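Local coordinates for protein heavy metal cation tricomponent efflux pump ZneA(CzcA-like) (Cupriavidus metallidurans, PDB 4K0J) that probably exports zinc and related heavy-metal ions from the cell as the inner-membrane, proton-driven antiporter of an RND-type tripartite efflux pump, at residues I441-F453 with I862-L874. Numbering follows the deposited sequence.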
ATOM      1  N   ILE C 441      40.021   0.266  -0.740  1.00 99.75           N
ATOM      2  CA  ILE C 441      38.893   0.783  -1.507  1.00 99.54           C
ATOM      3  C   ILE C 441      38.786   0.008  -2.819  1.00 93.57           C
ATOM      4  O   ILE C 441      37.723  -0.052  -3.432  1.00 92.47           O
ATOM      5  CB  ILE C 441      38.979   2.306  -1.772  1.00110.37           C
ATOM      6  CG1 ILE C 441      37.595   2.863  -2.122  1.00109.50           C
ATOM      7  CG2 ILE C 441      39.974   2.619  -2.878  1.00117.23           C
ATOM      8  CD1 ILE C 441      37.609   4.313  -2.559  1.00111.02           C
ATOM      9  N   VAL C 442      39.896  -0.595  -3.237  1.00 87.49           N
ATOM     10  CA  VAL C 442      39.894  -1.459  -4.409  1.00 79.89           C
ATOM     11  C   VAL C 442      39.255  -2.803  -4.083  1.00 80.62           C
ATOM     12  O   VAL C 442      38.479  -3.327  -4.875  1.00 89.59           O
ATOM     13  CB  VAL C 442      41.314  -1.650  -4.996  1.00 73.94           C
ATOM     14  CG1 VAL C 442      41.399  -2.932  -5.804  1.00 63.02           C
ATOM     15  CG2 VAL C 442      41.681  -0.463  -5.869  1.00 70.28           C
ATOM     16  N   ILE C 443      39.559  -3.361  -2.915  1.00 76.30           N
ATOM     17  CA  ILE C 443      38.926  -4.623  -2.542  1.00 87.54           C
ATOM     18  C   ILE C 443      37.436  -4.411  -2.255  1.00 93.52           C
ATOM     19  O   ILE C 443      36.624  -5.328  -2.404  1.00 88.81           O
ATOM     20  CB  ILE C 443      39.639  -5.324  -1.359  1.00 91.69           C
ATOM     21  CG1 ILE C 443      39.157  -6.768  -1.221  1.00 96.32           C
ATOM     22  CG2 ILE C 443      39.406  -4.591  -0.066  1.00 89.48           C
ATOM     23  CD1 ILE C 443      39.784  -7.507  -0.061  1.00100.40           C
ATOM     24  N   ILE C 444      37.079  -3.187  -1.871  1.00 95.70           N
ATOM     25  CA  ILE C 444      35.676  -2.830  -1.669  1.00 90.92           C
ATOM     26  C   ILE C 444      34.947  -2.622  -2.997  1.00 91.70           C
ATOM     27  O   ILE C 444      33.827  -3.097  -3.177  1.00 86.14           O
ATOM     28  CB  ILE C 444      35.527  -1.587  -0.769  1.00 85.93           C
ATOM     29  CG1 ILE C 444      35.438  -2.012   0.696  1.00 83.88           C
ATOM     30  CG2 ILE C 444      34.289  -0.790  -1.137  1.00 83.85           C
ATOM     31  CD1 ILE C 444      35.237  -0.860   1.661  1.00 86.43           C
ATOM     32  N   THR C 445      35.588  -1.926  -3.931  1.00 92.77           N
ATOM     33  CA  THR C 445      34.997  -1.714  -5.247  1.00 87.44           C
ATOM     34  C   THR C 445      34.939  -3.028  -6.019  1.00 93.70           C
ATOM     35  O   THR C 445      34.152  -3.172  -6.953  1.00104.84           O
ATOM     36  CB  THR C 445      35.766  -0.661  -6.075  1.00 81.17           C
ATOM     37  OG1 THR C 445      34.910  -0.135  -7.094  1.00 82.27           O
ATOM     38  CG2 THR C 445      36.986  -1.273  -6.736  1.00 82.08           C
ATOM     39  N   ALA C 446      35.768  -3.987  -5.618  1.00 89.35           N
ATOM     40  CA  ALA C 446      35.800  -5.289  -6.268  1.00 94.52           C
ATOM     41  C   ALA C 446      34.739  -6.188  -5.664  1.00 85.88           C
ATOM     42  O   ALA C 446      34.071  -6.938  -6.369  1.00 80.04           O
ATOM     43  CB  ALA C 446      37.173  -5.923  -6.134  1.00104.70           C
ATOM     44  N   TYR C 447      34.586  -6.106  -4.347  1.00 86.31           N
ATOM     45  CA  TYR C 447      33.532  -6.839  -3.662  1.00 84.30           C
ATOM     46  C   TYR C 447      32.176  -6.239  -4.005  1.00 89.52           C
ATOM     47  O   TYR C 447      31.139  -6.853  -3.770  1.00 90.26           O
ATOM     48  CB  TYR C 447      33.742  -6.776  -2.152  1.00 77.94           C
ATOM     49  CG  TYR C 447      34.106  -8.092  -1.514  1.00 69.91           C
ATOM     50  CD1 TYR C 447      33.153  -9.083  -1.339  1.00 62.49           C
ATOM     51  CD2 TYR C 447      35.398  -8.339  -1.067  1.00 72.34           C
ATOM     52  CE1 TYR C 447      33.478 -10.290  -0.745  1.00 61.68           C
ATOM     53  CE2 TYR C 447      35.732  -9.543  -0.472  1.00 69.80           C
ATOM     54  CZ  TYR C 447      34.766 -10.513  -0.313  1.00 63.33           C
ATOM     55  OH  TYR C 447      35.084 -11.713   0.280  1.00 50.85           O
ATOM     56  N   LEU C 448      32.199  -5.033  -4.564  1.00 97.58           N
ATOM     57  CA  LEU C 448      30.984  -4.267  -4.821  1.00100.69           C
ATOM     58  C   LEU C 448      29.999  -4.955  -5.775  1.00 91.26           C
ATOM     59  O   LEU C 448      28.885  -5.273  -5.367  1.00 98.49           O
ATOM     60  CB  LEU C 448      31.330  -2.843  -5.292  1.00111.33           C
ATOM     61  CG  LEU C 448      30.285  -1.720  -5.220  1.00115.88           C
ATOM     62  CD1 LEU C 448      29.202  -1.846  -6.296  1.00117.89           C
ATOM     63  CD2 LEU C 448      29.663  -1.648  -3.831  1.00114.58           C
ATOM     64  N   PRO C 449      30.397  -5.199  -7.039  1.00 72.81           N
ATOM     65  CA  PRO C 449      29.371  -5.625  -7.997  1.00 63.92           C
ATOM     66  C   PRO C 449      28.830  -7.039  -7.779  1.00 68.38           C
ATOM     67  O   PRO C 449      28.869  -7.857  -8.696  1.00 64.69           O
ATOM     68  CB  PRO C 449      30.107  -5.556  -9.332  1.00 62.91           C
ATOM     69  CG  PRO C 449      31.508  -5.860  -8.983  1.00 70.83           C
ATOM     70  CD  PRO C 449      31.740  -5.211  -7.648  1.00 72.76           C
ATOM     71  N   LEU C 450      28.335  -7.322  -6.579  1.00 80.38           N
ATOM     72  CA  LEU C 450      27.570  -8.538  -6.347  1.00 90.03           C
ATOM     73  C   LEU C 450      26.100  -8.164  -6.343  1.00 91.61           C
ATOM     74  O   LEU C 450      25.226  -9.028  -6.375  1.00 97.35           O
ATOM     75  CB  LEU C 450      27.941  -9.186  -5.013  1.00 91.60           C
ATOM     76  CG  LEU C 450      29.294  -9.887  -4.898  1.00 92.90           C
ATOM     77  CD1 LEU C 450      29.396 -10.597  -3.554  1.00 92.34           C
ATOM     78  CD2 LEU C 450      29.508 -10.864  -6.046  1.00 89.25           C
ATOM     79  N   PHE C 451      25.835  -6.863  -6.310  1.00 83.35           N
ATOM     80  CA  PHE C 451      24.469  -6.368  -6.279  1.00 84.52           C
ATOM     81  C   PHE C 451      23.871  -6.363  -7.679  1.00 91.97           C
ATOM     82  O   PHE C 451      22.696  -6.039  -7.862  1.00 95.41           O
ATOM     83  CB  PHE C 451      24.424  -4.966  -5.675  1.00 83.24           C
ATOM     84  CG  PHE C 451      25.197  -4.837  -4.394  1.00 79.82           C
ATOM     85  CD1 PHE C 451      24.781  -5.498  -3.251  1.00 76.77           C
ATOM     86  CD2 PHE C 451      26.335  -4.050  -4.332  1.00 76.72           C
ATOM     87  CE1 PHE C 451      25.491  -5.381  -2.074  1.00 75.28           C
ATOM     88  CE2 PHE C 451      27.048  -3.932  -3.158  1.00 70.98           C
ATOM     89  CZ  PHE C 451      26.625  -4.595  -2.028  1.00 74.49           C
ATOM     90  N   ALA C 452      24.689  -6.729  -8.661  1.00 95.29           N
ATOM     91  CA  ALA C 452      24.244  -6.789 -10.047  1.00101.32           C
ATOM     92  C   ALA C 452      23.129  -7.809 -10.232  1.00118.11           C
ATOM     93  O   ALA C 452      21.999  -7.446 -10.557  1.00125.55           O
ATOM     94  CB  ALA C 452      25.407  -7.109 -10.965  1.00 95.53           C
ATOM     95  N   PHE C 453      23.449  -9.083 -10.019  1.00126.23           N
ATOM     96  CA  PHE C 453      22.467 -10.148 -10.224  1.00125.82           C
ATOM     97  C   PHE C 453      21.293 -10.065  -9.255  1.00122.84           C
ATOM     98  O   PHE C 453      21.412  -9.518  -8.158  1.00120.36           O
ATOM     99  CB  PHE C 453      23.114 -11.541 -10.186  1.00118.14           C
ATOM    100  CG  PHE C 453      24.106 -11.734  -9.072  1.00104.35           C
ATOM    101  CD1 PHE C 453      23.690 -11.808  -7.755  1.00 95.09           C
ATOM    102  CD2 PHE C 453      25.456 -11.874  -9.351  1.00 97.16           C
ATOM    103  CE1 PHE C 453      24.604 -11.997  -6.738  1.00 93.09           C
ATOM    104  CE2 PHE C 453      26.374 -12.066  -8.339  1.00 86.66           C
ATOM    105  CZ  PHE C 453      25.948 -12.126  -7.031  1.00 87.73           C
ATOM    106  N   ILE C 862      29.152  -8.351 -14.993  1.00107.70           N
ATOM    107  CA  ILE C 862      29.901  -7.863 -13.843  1.00106.17           C
ATOM    108  C   ILE C 862      31.390  -7.703 -14.122  1.00110.69           C
ATOM    109  O   ILE C 862      31.972  -6.665 -13.814  1.00112.89           O
ATOM    110  CB  ILE C 862      29.726  -8.808 -12.643  1.00110.89           C
ATOM    111  CG1 ILE C 862      28.288  -8.743 -12.130  1.00112.34           C
ATOM    112  CG2 ILE C 862      30.704  -8.456 -11.533  1.00114.13           C
ATOM    113  CD1 ILE C 862      27.918  -9.869 -11.189  1.00110.59           C
ATOM    114  N   LEU C 863      31.999  -8.733 -14.704  1.00118.30           N
ATOM    115  CA  LEU C 863      33.454  -8.760 -14.906  1.00121.46           C
ATOM    116  C   LEU C 863      34.124  -7.482 -15.455  1.00109.68           C
ATOM    117  O   LEU C 863      35.097  -7.005 -14.875  1.00111.20           O
ATOM    118  CB  LEU C 863      33.868  -9.995 -15.719  1.00128.12           C
ATOM    119  CG  LEU C 863      34.420 -11.172 -14.909  1.00129.59           C
ATOM    120  CD1 LEU C 863      33.608 -11.395 -13.643  1.00124.89           C
ATOM    121  CD2 LEU C 863      34.451 -12.437 -15.756  1.00132.75           C
ATOM    122  N   PRO C 864      33.614  -6.917 -16.564  1.00 85.95           N
ATOM    123  CA  PRO C 864      34.308  -5.731 -17.072  1.00 75.49           C
ATOM    124  C   PRO C 864      33.926  -4.469 -16.308  1.00 81.56           C
ATOM    125  O   PRO C 864      34.647  -3.472 -16.368  1.00 83.29           O
ATOM    126  CB  PRO C 864      33.804  -5.635 -18.511  1.00 71.50           C
ATOM    127  CG  PRO C 864      32.422  -6.181 -18.438  1.00 77.70           C
ATOM    128  CD  PRO C 864      32.476  -7.294 -17.423  1.00 78.68           C
ATOM    129  N   MET C 865      32.800  -4.515 -15.606  1.00 95.43           N
ATOM    130  CA  MET C 865      32.319  -3.362 -14.856  1.00114.39           C
ATOM    131  C   MET C 865      33.312  -2.999 -13.759  1.00124.34           C
ATOM    132  O   MET C 865      33.670  -1.832 -13.589  1.00124.69           O
ATOM    133  CB  MET C 865      30.947  -3.658 -14.247  1.00118.02           C
ATOM    134  CG  MET C 865      30.240  -2.445 -13.663  1.00119.45           C
ATOM    135  SD  MET C 865      28.751  -2.896 -12.747  1.00154.65           S
ATOM    136  CE  MET C 865      27.905  -3.920 -13.949  1.00157.02           C
ATOM    137  N   VAL C 866      33.758  -4.011 -13.023  1.00128.84           N
ATOM    138  CA  VAL C 866      34.700  -3.801 -11.932  1.00129.10           C
ATOM    139  C   VAL C 866      36.085  -3.399 -12.444  1.00128.05           C
ATOM    140  O   VAL C 866      36.698  -2.474 -11.911  1.00134.41           O
ATOM    141  CB  VAL C 866      34.786  -5.037 -10.997  1.00183.44           C
ATOM    142  CG1 VAL C 866      35.033  -6.310 -11.792  1.00183.02           C
ATOM    143  CG2 VAL C 866      35.862  -4.840  -9.941  1.00184.86           C
ATOM    144  N   LEU C 867      36.556  -4.071 -13.493  1.00116.90           N
ATOM    145  CA  LEU C 867      37.878  -3.795 -14.057  1.00104.70           C
ATOM    146  C   LEU C 867      37.982  -2.375 -14.606  1.00104.99           C
ATOM    147  O   LEU C 867      39.080  -1.858 -14.802  1.00 98.94           O
ATOM    148  CB  LEU C 867      38.234  -4.808 -15.149  1.00 91.78           C
ATOM    149  CG  LEU C 867      38.277  -6.285 -14.747  1.00 77.62           C
ATOM    150  CD1 LEU C 867      38.891  -7.121 -15.858  1.00 75.11           C
ATOM    151  CD2 LEU C 867      39.032  -6.477 -13.450  1.00 69.92           C
ATOM    152  N   ALA C 868      36.834  -1.753 -14.858  1.00111.78           N
ATOM    153  CA  ALA C 868      36.792  -0.347 -15.234  1.00116.54           C
ATOM    154  C   ALA C 868      37.217   0.509 -14.047  1.00122.55           C
ATOM    155  O   ALA C 868      38.243   1.187 -14.098  1.00132.82           O
ATOM    156  CB  ALA C 868      35.400   0.038 -15.691  1.00114.07           C
ATOM    157  N   LEU C 869      36.429   0.463 -12.978  1.00113.64           N
ATOM    158  CA  LEU C 869      36.728   1.220 -11.765  1.00106.73           C
ATOM    159  C   LEU C 869      38.063   0.808 -11.152  1.00115.16           C
ATOM    160  O   LEU C 869      38.826   1.652 -10.682  1.00115.32           O
ATOM    161  CB  LEU C 869      35.609   1.044 -10.734  1.00 92.88           C
ATOM    162  CG  LEU C 869      34.222   1.533 -11.151  1.00 83.44           C
ATOM    163  CD1 LEU C 869      33.207   1.271 -10.047  1.00 74.12           C
ATOM    164  CD2 LEU C 869      34.266   3.010 -11.508  1.00 83.97           C
ATOM    165  N   MET C 870      38.332  -0.497 -11.164  1.00121.86           N
ATOM    166  CA  MET C 870      39.567  -1.043 -10.610  1.00123.13           C
ATOM    167  C   MET C 870      40.791  -0.424 -11.271  1.00116.42           C
ATOM    168  O   MET C 870      41.767  -0.099 -10.601  1.00116.86           O
ATOM    169  CB  MET C 870      39.596  -2.565 -10.770  1.00129.71           C
ATOM    170  CG  MET C 870      40.865  -3.224 -10.262  1.00134.88           C
ATOM    171  SD  MET C 870      40.808  -5.020 -10.419  1.00267.41           S
ATOM    172  CE  MET C 870      39.425  -5.411  -9.350  1.00106.90           C
ATOM    173  N   PHE C 871      40.729  -0.261 -12.586  1.00111.66           N
ATOM    174  CA  PHE C 871      41.796   0.404 -13.319  1.00111.47           C
ATOM    175  C   PHE C 871      41.754   1.894 -13.021  1.00109.49           C
ATOM    176  O   PHE C 871      42.793   2.551 -12.947  1.00111.57           O
ATOM    177  CB  PHE C 871      41.646   0.161 -14.819  1.00114.67           C
ATOM    178  CG  PHE C 871      42.755   0.751 -15.650  1.00118.80           C
ATOM    179  CD1 PHE C 871      42.650   2.035 -16.160  1.00120.79           C
ATOM    180  CD2 PHE C 871      43.893   0.014 -15.934  1.00120.29           C
ATOM    181  CE1 PHE C 871      43.663   2.576 -16.928  1.00121.57           C
ATOM    182  CE2 PHE C 871      44.907   0.549 -16.705  1.00123.59           C
ATOM    183  CZ  PHE C 871      44.793   1.831 -17.200  1.00123.70           C
ATOM    184  N   VAL C 872      40.544   2.419 -12.846  1.00106.94           N
ATOM    185  CA  VAL C 872      40.354   3.836 -12.557  1.00112.81           C
ATOM    186  C   VAL C 872      40.946   4.224 -11.205  1.00116.34           C
ATOM    187  O   VAL C 872      41.650   5.228 -11.094  1.00119.74           O
ATOM    188  CB  VAL C 872      38.869   4.235 -12.629  1.00114.50           C
ATOM    189  CG1 VAL C 872      38.623   5.532 -11.875  1.00116.21           C
ATOM    190  CG2 VAL C 872      38.445   4.384 -14.079  1.00119.37           C
ATOM    191  N   LEU C 873      40.663   3.426 -10.180  1.00113.05           N
ATOM    192  CA  LEU C 873      41.278   3.635  -8.873  1.00106.74           C
ATOM    193  C   LEU C 873      42.787   3.452  -8.977  1.00102.93           C
ATOM    194  O   LEU C 873      43.562   4.222  -8.408  1.00 95.16           O
ATOM    195  CB  LEU C 873      40.696   2.670  -7.839  1.00 98.37           C
ATOM    196  CG  LEU C 873      39.254   2.945  -7.418  1.00 91.83           C
ATOM    197  CD1 LEU C 873      38.780   1.907  -6.418  1.00 89.97           C
ATOM    198  CD2 LEU C 873      39.135   4.343  -6.838  1.00 88.17           C
ATOM    199  N   LEU C 874      43.196   2.437  -9.730  1.00102.41           N
ATOM    200  CA  LEU C 874      44.608   2.147  -9.928  1.00 97.96           C
ATOM    201  C   LEU C 874      45.270   3.106 -10.905  1.00 97.02           C
ATOM    202  O   LEU C 874      46.433   2.929 -11.258  1.00106.48           O
ATOM    203  CB  LEU C 874      44.804   0.704 -10.395  1.00 97.06           C
ATOM    204  CG  LEU C 874      45.325  -0.244  -9.315  1.00 97.85           C
ATOM    205  CD1 LEU C 874      44.557  -0.047  -8.019  1.00 97.07           C
ATOM    206  CD2 LEU C 874      45.244  -1.692  -9.774  1.00 94.56           C
TER
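P449 sits at the centre of an inverse gamma turn, and I862 of helix 848-873 packs against it with both branches of its side chain flanking the P449 carbonyl oxygen. The CG2 methyl of I862 goes on to the proline ring, 3.7 Å from P449 CB, while the CG1-CD1 arm runs on to A452 and F453. A452 CB comes within 3.5 Å of I862 CG1, and CD1 approaches the F453 ring obliquely, near CD2. The split follows from chi1 of I862 (-68°): CG2 is placed anti to the backbone N and CG1 anti to the carbonyl carbon.

One turn further on, V866 also packs on the proline ring and reaches A446. V866 CB faces P449 CG at 3.9 Å, and V866 CG2 lies 3.7 Å from A446 CA. The bent end of M870 brings M870 CE to 4.0 Å from A446 CB.

At the far end L873 reaches toward T445 tip to tip, L873 CD1 lying 3.7 Å from T445 CG2, and the same methyl touches I441. V442 slides past L873 in the opposite direction and crosses L874 at about a right angle, with V442 CG2 3.6 Å from L874 CD1. V442 also touches V925, and L874 touches I929, both on helix 911-939, so a third helix borders the seam here.

The interface is almost wholly apolar, and the axes of segments 441-447 and 862-873 run nearly antiparallel (162°), 9.4 Å apart at closest approach. Both segments fall in predicted membrane spans; the contact joins helix 433-447 and the turn at P449 to helix 848-873 within the transmembrane helix bundle of an RND-family permease.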